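Local coordinates for protein transcriptional regulator, AsnC family (Agrobacterium tumefaciens str. C58, PDB 3I4P) that probably regulates transcription by sequence-specific DNA binding, as a calcium-binding member of the Lrp/AsnC family, at residues V93-M98 and Y104-V109; A19-A24 and L29-C34; K40-E43 and R49-A52. All blocks are in the same frame, centred on the assembly; numbering follows the deposited sequence.

In the fold
Interaction 1 is a buried contact within the ligand-binding domain, where the hairpin of strands 92-98 and 104-110 is knit by backbone bonds, an apolar face and a buried ion pair. Interaction 2 is partly buried in the DNA-binding domain: small side chains pack helix 20-27 against the start of helix 31-43. Interaction 3 uses the far end of that same helix but lies at the surface, where one salt bridge reaches strand 47-54. Interactions 2 and 3 have centres about 16 Å apart; interactions 1 and 2 are separated by about 38 Å between centres. Both interactions 1 and 3 touch the second subunit, with which strands 92-98 and 47-54 pair in antiparallel ladders.

Interaction 1. Residues V93-M98 and Y104-V109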
loop_
_atom_site.group_PDB
_atom_site.type_symbol
_atom_site.label_atom_id
_atom_site.label_comp_id
_atom_site.label_asym_id
_atom_site.label_seq_id
_atom_site.Cartn_x
_atom_site.Cartn_y
_atom_site.Cartn_z
ATOM N N VAL A 93 -12.859 -17.374 16.287
ATOM C CA VAL A 93 -12.208 -18.172 17.300
ATOM C C VAL A 93 -11.115 -17.366 18.010
ATOM O O VAL A 93 -10.697 -17.705 19.145
ATOM C CB VAL A 93 -11.753 -19.546 16.764
ATOM C CG1 VAL A 93 -12.994 -20.448 16.493
ATOM C CG2 VAL A 93 -10.861 -19.399 15.584
ATOM N N GLU A 94 -10.674 -16.284 17.363
ATOM C CA GLU A 94 -9.670 -15.405 17.947
ATOM C C GLU A 94 -9.983 -14.025 17.482
ATOM O O GLU A 94 -10.409 -13.840 16.360
ATOM C CB GLU A 94 -8.236 -15.796 17.538
ATOM C CG GLU A 94 -7.824 -17.136 18.007
ATOM C CD GLU A 94 -6.412 -17.578 17.521
ATOM O OE1 GLU A 94 -5.524 -16.724 17.385
ATOM O OE2 GLU A 94 -6.242 -18.804 17.314
ATOM N N PHE A 95 -9.734 -13.054 18.343
ATOM C CA PHE A 95 -10.173 -11.673 18.108
ATOM C C PHE A 95 -9.250 -10.753 18.874
ATOM O O PHE A 95 -9.153 -10.847 20.119
ATOM C CB PHE A 95 -11.621 -11.556 18.596
ATOM C CG PHE A 95 -12.260 -10.203 18.428
ATOM C CD1 PHE A 95 -11.826 -9.273 17.496
ATOM C CD2 PHE A 95 -13.384 -9.904 19.165
ATOM C CE1 PHE A 95 -12.496 -8.045 17.334
ATOM C CE2 PHE A 95 -14.033 -8.668 19.026
ATOM C CZ PHE A 95 -13.595 -7.751 18.094
ATOM N N TYR A 96 -8.564 -9.883 18.132
ATOM C CA TYR A 96 -7.564 -8.995 18.702
ATOM C C TYR A 96 -7.781 -7.582 18.285
ATOM O O TYR A 96 -8.079 -7.290 17.112
ATOM C CB TYR A 96 -6.126 -9.364 18.250
ATOM C CG TYR A 96 -5.707 -10.725 18.683
ATOM C CD1 TYR A 96 -5.039 -10.930 19.879
ATOM C CD2 TYR A 96 -6.028 -11.826 17.916
ATOM C CE1 TYR A 96 -4.687 -12.187 20.266
ATOM C CE2 TYR A 96 -5.711 -13.082 18.313
ATOM C CZ TYR A 96 -5.043 -13.265 19.476
ATOM O OH TYR A 96 -4.732 -14.553 19.837
ATOM N N ARG A 97 -7.566 -6.701 19.249
ATOM C CA ARG A 97 -7.467 -5.295 18.993
ATOM C C ARG A 97 -6.004 -5.072 18.674
ATOM O O ARG A 97 -5.146 -5.419 19.472
ATOM C CB ARG A 97 -7.933 -4.480 20.203
ATOM C CG ARG A 97 -7.802 -2.998 19.995
ATOM C CD ARG A 97 -8.685 -2.192 20.972
ATOM N NE ARG A 97 -8.294 -2.493 22.346
ATOM C CZ ARG A 97 -7.285 -1.925 22.991
ATOM N NH1 ARG A 97 -6.546 -0.987 22.405
ATOM N NH2 ARG A 97 -7.016 -2.294 24.241
HETATM N N MSE A 98 -5.727 -4.559 17.475
HETATM C CA MSE A 98 -4.377 -4.434 16.992
HETATM C C MSE A 98 -3.898 -2.993 17.044
HETATM O O MSE A 98 -4.692 -2.036 17.178
HETATM C CB MSE A 98 -4.274 -4.903 15.549
HETATM C CG MSE A 98 -4.665 -6.354 15.289
HETATM SE SE MSE A 98 -3.489 -7.636 16.080
HETATM C CE MSE A 98 -1.814 -7.363 15.255
ATOM N N TYR A 104 -8.568 -4.161 14.090
ATOM C CA TYR A 104 -8.856 -5.463 14.654
ATOM C C TYR A 104 -8.453 -6.585 13.702
ATOM O O TYR A 104 -8.494 -6.433 12.479
ATOM C CB TYR A 104 -10.333 -5.586 15.027
ATOM C CG TYR A 104 -10.817 -4.581 16.093
ATOM C CD1 TYR A 104 -10.940 -4.959 17.434
ATOM C CD2 TYR A 104 -11.160 -3.279 15.758
ATOM C CE1 TYR A 104 -11.390 -4.076 18.401
ATOM C CE2 TYR A 104 -11.613 -2.383 16.721
ATOM C CZ TYR A 104 -11.735 -2.790 18.045
ATOM O OH TYR A 104 -12.187 -1.907 19.018
ATOM N N LEU A 105 -8.026 -7.693 14.284
ATOM C CA LEU A 105 -7.739 -8.904 13.532
ATOM C C LEU A 105 -8.563 -10.062 14.118
ATOM O O LEU A 105 -8.485 -10.350 15.324
ATOM C CB LEU A 105 -6.240 -9.226 13.506
ATOM C CG LEU A 105 -5.784 -10.415 12.631
ATOM C CD1 LEU A 105 -6.127 -10.220 11.136
ATOM C CD2 LEU A 105 -4.272 -10.711 12.811
ATOM N N LEU A 106 -9.347 -10.704 13.248
ATOM C CA LEU A 106 -10.107 -11.909 13.615
ATOM C C LEU A 106 -9.543 -13.119 12.888
ATOM O O LEU A 106 -9.110 -13.007 11.743
ATOM C CB LEU A 106 -11.596 -11.805 13.260
ATOM C CG LEU A 106 -12.566 -10.749 13.789
ATOM C CD1 LEU A 106 -12.041 -9.327 13.717
ATOM C CD2 LEU A 106 -13.908 -10.882 12.959
ATOM N N ARG A 107 -9.557 -14.256 13.572
ATOM C CA ARG A 107 -9.428 -15.569 12.932
ATOM C C ARG A 107 -10.765 -16.279 12.951
ATOM O O ARG A 107 -11.374 -16.448 14.021
ATOM C CB ARG A 107 -8.422 -16.461 13.636
ATOM C CG ARG A 107 -8.138 -17.700 12.844
ATOM C CD ARG A 107 -6.885 -18.461 13.296
ATOM N NE ARG A 107 -7.150 -19.322 14.440
ATOM C CZ ARG A 107 -7.645 -20.568 14.421
ATOM N NH1 ARG A 107 -7.817 -21.204 15.571
ATOM N NH2 ARG A 107 -7.984 -21.186 13.312
ATOM N N VAL A 108 -11.202 -16.678 11.763
ATOM C CA VAL A 108 -12.534 -17.246 11.532
ATOM C C VAL A 108 -12.333 -18.622 10.930
ATOM O O VAL A 108 -11.453 -18.806 10.089
ATOM C CB VAL A 108 -13.393 -16.324 10.562
ATOM C CG1 VAL A 108 -14.690 -17.026 10.061
ATOM C CG2 VAL A 108 -13.688 -14.957 11.239
ATOM N N VAL A 109 -13.125 -19.590 11.380
ATOM C CA VAL A 109 -13.105 -20.948 10.797
ATOM C C VAL A 109 -14.518 -21.327 10.244
ATOM O O VAL A 109 -15.566 -21.056 10.862
ATOM C CB VAL A 109 -12.531 -22.009 11.800
ATOM C CG1 VAL A 109 -11.042 -21.651 12.200
ATOM C CG2 VAL A 109 -13.390 -22.097 13.025
HETATM O O HOH W 1 -8.018 -20.933 18.419
#
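The R107 guanidinium carries V93 CG2 over one face, 3.5 Å from NH1, and points its edge at E94. The Y96 ring has E94 OE1 in plane at its edge, weakly bonded to Y96 OH, and meets F66 of the second subunit edge-to-face. R107 NE lies 3.1 Å from E94 OE2, which is nearly in the guanidinium plane, yet comes down on the carboxylate from above, the planes being 76° apart. NH1 adds a weak bond to the same oxygen, and a water bridges the two. The F95 ring is oblique to Y104, with F95 CE1 3.5 Å from Y104 CD1; F95 CD1 packs on L106 CD1. With CG anti to the backbone N (chi1 -179°), F95 runs alongside L106 on the face helix 76-88 covers. The strands are antiparallel: Y96 N bonds L105 O at 2.8 Å, and L105 N returns to Y96 O. V93 N donates to R107 O at 2.9 Å, while E94 N reaches that oxygen only weakly, a classic beta bulge. In this buried ferredoxin-like hairpin, E94 and R107 probably offset much of each other's charge, and their weak, long pairings with R107 and E94 of the second subunit would extend that balance across the dimer interface.

Interaction 2. Residues A19-A24 and L29-C34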
loop_
_atom_site.group_PDB
_atom_site.type_symbol
_atom_site.label_atom_id
_atom_site.label_comp_id
_atom_site.label_asym_id
_atom_site.label_seq_id
_atom_site.Cartn_x
_atom_site.Cartn_y
_atom_site.Cartn_z
ATOM N N ALA A 19 -3.395 -40.064 34.690
ATOM C CA ALA A 19 -3.709 -40.165 36.104
ATOM C C ALA A 19 -2.621 -39.361 36.847
ATOM O O ALA A 19 -1.451 -39.309 36.410
ATOM C CB ALA A 19 -3.749 -41.640 36.546
ATOM N N VAL A 20 -3.014 -38.692 37.929
ATOM C CA VAL A 20 -2.086 -37.796 38.648
ATOM C C VAL A 20 -0.845 -38.566 39.164
ATOM O O VAL A 20 0.243 -38.016 39.193
ATOM C CB VAL A 20 -2.786 -37.056 39.831
ATOM C CG1 VAL A 20 -3.092 -38.025 41.007
ATOM C CG2 VAL A 20 -1.926 -35.858 40.304
ATOM N N ALA A 21 -1.024 -39.844 39.535
ATOM C CA ALA A 21 0.095 -40.705 39.928
ATOM C C ALA A 21 1.121 -40.980 38.806
ATOM O O ALA A 21 2.303 -41.134 39.087
ATOM C CB ALA A 21 -0.424 -42.037 40.525
ATOM N N ASP A 22 0.679 -41.063 37.552
ATOM C CA ASP A 22 1.606 -41.256 36.424
ATOM C C ASP A 22 2.296 -39.967 36.044
ATOM O O ASP A 22 3.473 -40.020 35.691
ATOM C CB ASP A 22 0.917 -41.838 35.185
ATOM C CG ASP A 22 0.450 -43.287 35.387
ATOM O OD1 ASP A 22 1.136 -44.087 36.079
ATOM O OD2 ASP A 22 -0.612 -43.631 34.833
ATOM N N LEU A 23 1.609 -38.828 36.139
ATOM C CA LEU A 23 2.255 -37.526 35.928
ATOM C C LEU A 23 3.369 -37.302 36.966
ATOM O O LEU A 23 4.479 -36.910 36.598
ATOM C CB LEU A 23 1.253 -36.362 35.993
ATOM C CG LEU A 23 1.603 -35.111 35.174
ATOM C CD1 LEU A 23 0.432 -34.132 35.126
ATOM C CD2 LEU A 23 2.821 -34.405 35.695
ATOM N N ALA A 24 3.049 -37.557 38.244
ATOM C CA ALA A 24 4.021 -37.497 39.360
ATOM C C ALA A 24 5.319 -38.219 38.995
ATOM O O ALA A 24 6.372 -37.600 38.978
ATOM C CB ALA A 24 3.419 -38.066 40.652
ATOM N N LEU A 29 8.262 -36.846 41.102
ATOM C CA LEU A 29 7.552 -36.484 42.332
ATOM C C LEU A 29 6.692 -37.637 42.863
ATOM O O LEU A 29 6.217 -38.491 42.093
ATOM C CB LEU A 29 6.650 -35.288 42.045
ATOM C CG LEU A 29 6.808 -33.915 42.711
ATOM C CD1 LEU A 29 8.237 -33.559 43.126
ATOM C CD2 LEU A 29 6.194 -32.840 41.803
ATOM N N SER A 30 6.503 -37.677 44.187
ATOM C CA SER A 30 5.450 -38.510 44.769
ATOM C C SER A 30 4.076 -37.908 44.405
ATOM O O SER A 30 3.964 -36.735 43.999
ATOM C CB SER A 30 5.634 -38.727 46.292
ATOM O OG SER A 30 5.449 -37.556 47.059
ATOM N N THR A 31 3.037 -38.720 44.537
ATOM C CA THR A 31 1.718 -38.365 44.013
ATOM C C THR A 31 1.081 -37.161 44.732
ATOM O O THR A 31 0.634 -36.236 44.096
ATOM C CB THR A 31 0.797 -39.603 44.036
ATOM O OG1 THR A 31 1.381 -40.609 43.189
ATOM C CG2 THR A 31 -0.635 -39.246 43.544
ATOM N N THR A 32 1.057 -37.171 46.064
ATOM C CA THR A 32 0.370 -36.111 46.808
ATOM C C THR A 32 0.952 -34.727 46.526
ATOM O O THR A 32 0.200 -33.834 46.191
ATOM C CB THR A 32 0.315 -36.401 48.316
ATOM O OG1 THR A 32 -0.362 -37.641 48.501
ATOM C CG2 THR A 32 -0.422 -35.287 49.087
ATOM N N PRO A 33 2.289 -34.546 46.668
ATOM C CA PRO A 33 2.901 -33.246 46.335
ATOM C C PRO A 33 2.641 -32.793 44.899
ATOM O O PRO A 33 2.519 -31.595 44.641
ATOM C CB PRO A 33 4.403 -33.482 46.558
ATOM C CG PRO A 33 4.485 -34.627 47.449
ATOM C CD PRO A 33 3.264 -35.470 47.279
ATOM N N CYS A 34 2.557 -33.740 43.975
ATOM C CA CYS A 34 2.219 -33.413 42.604
ATOM C C CYS A 34 0.770 -32.902 42.513
ATOM O O CYS A 34 0.509 -31.839 41.958
ATOM C CB CYS A 34 2.414 -34.612 41.689
ATOM S SG CYS A 34 2.222 -34.150 39.955
#
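L29 N donates to A24 O at 2.9 Å, a nearly straight bond at 168° that ties the turn residue just before the N-cap to the middle of the first helix. The donor sits well above the carbonyl plane of A24, 47° out of it, and so does not follow a lone pair. L29 CB also rests near A24, while its side chain reaches L4 of helix 3-12 and R37 of helix 31-43. S30, the N-cap residue of helix 31-43, turns its side chain away; A24 CB packs against the backbone carbonyls of L29 (3.2 Å to O) and S30 (3.6 Å to O). T31 leans across the opening of the first helix by both branches. Its OG1 touches A21 CB at 3.5 Å, a plain van der Waals contact, and its CG2, anti to the backbone N, meets V20 CG1 at 3.7 Å, the two side chains meeting at a slant. One turn on, C34 closes the contact: its CB lies 3.7 Å from A24 CB, and SG, swung anti to its own backbone N (chi1 -172°), drops beside A24 CA and N and nears L23 CD2. I8 of helix 3-12 backs C34, and L23 packs on I11 and L12 of that helix. The CA atoms of A24 and L29 are 4.7 Å apart at the turn, and the helices themselves come close at A21 and T31, CA atoms 5.0 Å apart. This is the helix-turn-helix of the Lrp/AsnC DNA-binding domain, in which helix 31-43 is, by family, probably the recognition helix.

Interaction 3. Residues K40-E43 and R49-A52; sequences KMEE and RRVA
E42 and R50 come together from well-separated backbones and meet chiefly at their charged ends, their side chains crossing at about a right angle. The CA atoms of E42 and R50 are 10.1 Å apart, and even the nearest pair of CA atoms between the two segments, E42 and R49, is 7.9 Å apart, so the side chains span the distance. E42 leaves helix 31-43 with CG anti to its carbonyl carbon (chi1 -64°) and then runs straight out, bringing the carboxylate near strand 47-54. R50 also has an extended chain from CG to NE, and its end comes nearer the helix although the root of the side chain lies across that direction. The flat groups stand perpendicular, with 90° between the carboxylate and guanidinium planes, so the paired, in-plane arrangement of two N-H groups on two oxygens cannot form. Instead OE2 alone does the work: it lies 2.7 Å from R50 NH1 and 3.2 Å from R50 NH2, approaching the guanidinium at a slant. The NH1 bond is bent, 130° at the hydrogen, and is weak as a hydrogen bond despite its short length. E42 CG comes to the guanidinium edge, in its plane, 3.9 Å from NH1. E42 also packs on I47, and R50 rests on L12 and S16 of its own chain and on T17 of the second subunit. Segment 49-52, part of strand 47-54, pairs in an antiparallel ladder with a strand of that same subunit. The salt bridge thus joins the C-terminal end of helix 31-43, the probable recognition helix, to the strand at the dimer interface. Being at the surface, single-oxygen and poorly directed, it is probably held mainly by charge attraction, which solvent would weaken.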
loop_
_atom_site.group_PDB
_atom_site.type_symbol
_atom_site.label_atom_id
_atom_site.label_comp_id
_atom_site.label_asym_id
_atom_site.label_seq_id
_atom_site.Cartn_x
_atom_site.Cartn_y
_atom_site.Cartn_z
ATOM N N LYS A 40 -3.036 -25.984 43.501
ATOM C CA LYS A 40 -2.610 -24.590 43.744
ATOM C C LYS A 40 -2.677 -23.786 42.425
ATOM O O LYS A 40 -3.145 -22.650 42.398
ATOM C CB LYS A 40 -1.169 -24.555 44.300
ATOM C CG LYS A 40 -0.892 -23.571 45.483
ATOM C CD LYS A 40 -0.470 -22.143 45.064
ATOM C CE LYS A 40 0.123 -21.321 46.234
HETATM N N MSE A 41 -2.203 -24.401 41.344
HETATM C CA MSE A 41 -2.151 -23.754 40.039
HETATM C C MSE A 41 -3.527 -23.551 39.430
HETATM O O MSE A 41 -3.742 -22.550 38.737
HETATM C CB MSE A 41 -1.216 -24.511 39.082
HETATM C CG MSE A 41 0.251 -24.211 39.401
HETATM SE SE MSE A 41 1.531 -24.863 38.153
HETATM C CE MSE A 41 1.399 -26.741 38.470
ATOM N N GLU A 42 -4.453 -24.472 39.712
ATOM C CA GLU A 42 -5.864 -24.315 39.341
ATOM C C GLU A 42 -6.535 -23.175 40.132
ATOM O O GLU A 42 -7.170 -22.285 39.526
ATOM C CB GLU A 42 -6.634 -25.615 39.587
ATOM C CG GLU A 42 -6.182 -26.779 38.736
ATOM C CD GLU A 42 -6.851 -28.094 39.089
ATOM O OE1 GLU A 42 -7.588 -28.203 40.116
ATOM O OE2 GLU A 42 -6.615 -29.041 38.300
ATOM N N GLU A 43 -6.401 -23.223 41.471
ATOM C CA GLU A 43 -6.913 -22.174 42.378
ATOM C C GLU A 43 -6.406 -20.778 42.013
ATOM O O GLU A 43 -7.179 -19.828 41.961
ATOM C CB GLU A 43 -6.536 -22.483 43.833
ATOM C CG GLU A 43 -7.404 -23.557 44.473
ATOM C CD GLU A 43 -6.826 -24.108 45.779
ATOM O OE1 GLU A 43 -5.748 -23.624 46.232
ATOM O OE2 GLU A 43 -7.462 -25.038 46.357
ATOM N N ARG A 49 -8.346 -23.824 32.519
ATOM C CA ARG A 49 -9.285 -24.897 32.205
ATOM C C ARG A 49 -8.577 -26.041 31.498
ATOM O O ARG A 49 -7.441 -25.929 31.066
ATOM C CB ARG A 49 -10.433 -24.385 31.312
ATOM C CG ARG A 49 -10.052 -24.033 29.859
ATOM C CD ARG A 49 -11.262 -23.679 29.086
ATOM N NE ARG A 49 -11.790 -22.424 29.571
ATOM C CZ ARG A 49 -13.019 -21.975 29.347
ATOM N NH1 ARG A 49 -13.905 -22.690 28.641
ATOM N NH2 ARG A 49 -13.371 -20.808 29.866
ATOM N N ARG A 50 -9.279 -27.149 31.420
ATOM C CA ARG A 50 -8.890 -28.326 30.633
ATOM C C ARG A 50 -9.993 -28.616 29.615
ATOM O O ARG A 50 -11.179 -28.585 29.974
ATOM C CB ARG A 50 -8.679 -29.524 31.514
ATOM C CG ARG A 50 -7.481 -29.429 32.452
ATOM C CD ARG A 50 -7.507 -30.652 33.369
ATOM N NE ARG A 50 -6.322 -30.905 34.199
ATOM C CZ ARG A 50 -5.991 -30.198 35.274
ATOM N NH1 ARG A 50 -6.698 -29.117 35.630
ATOM N NH2 ARG A 50 -4.920 -30.544 35.988
ATOM N N VAL A 51 -9.600 -28.857 28.354
ATOM C CA VAL A 51 -10.548 -28.959 27.254
ATOM C C VAL A 51 -10.182 -30.092 26.266
ATOM O O VAL A 51 -9.037 -30.484 26.149
ATOM C CB VAL A 51 -10.640 -27.620 26.436
ATOM C CG1 VAL A 51 -11.129 -26.462 27.293
ATOM C CG2 VAL A 51 -9.301 -27.288 25.782
ATOM N N ALA A 52 -11.179 -30.602 25.565
ATOM C CA ALA A 52 -10.960 -31.425 24.385
ATOM C C ALA A 52 -10.704 -30.486 23.202
ATOM O O ALA A 52 -11.364 -29.419 23.030
ATOM C CB ALA A 52 -12.169 -32.344 24.112
#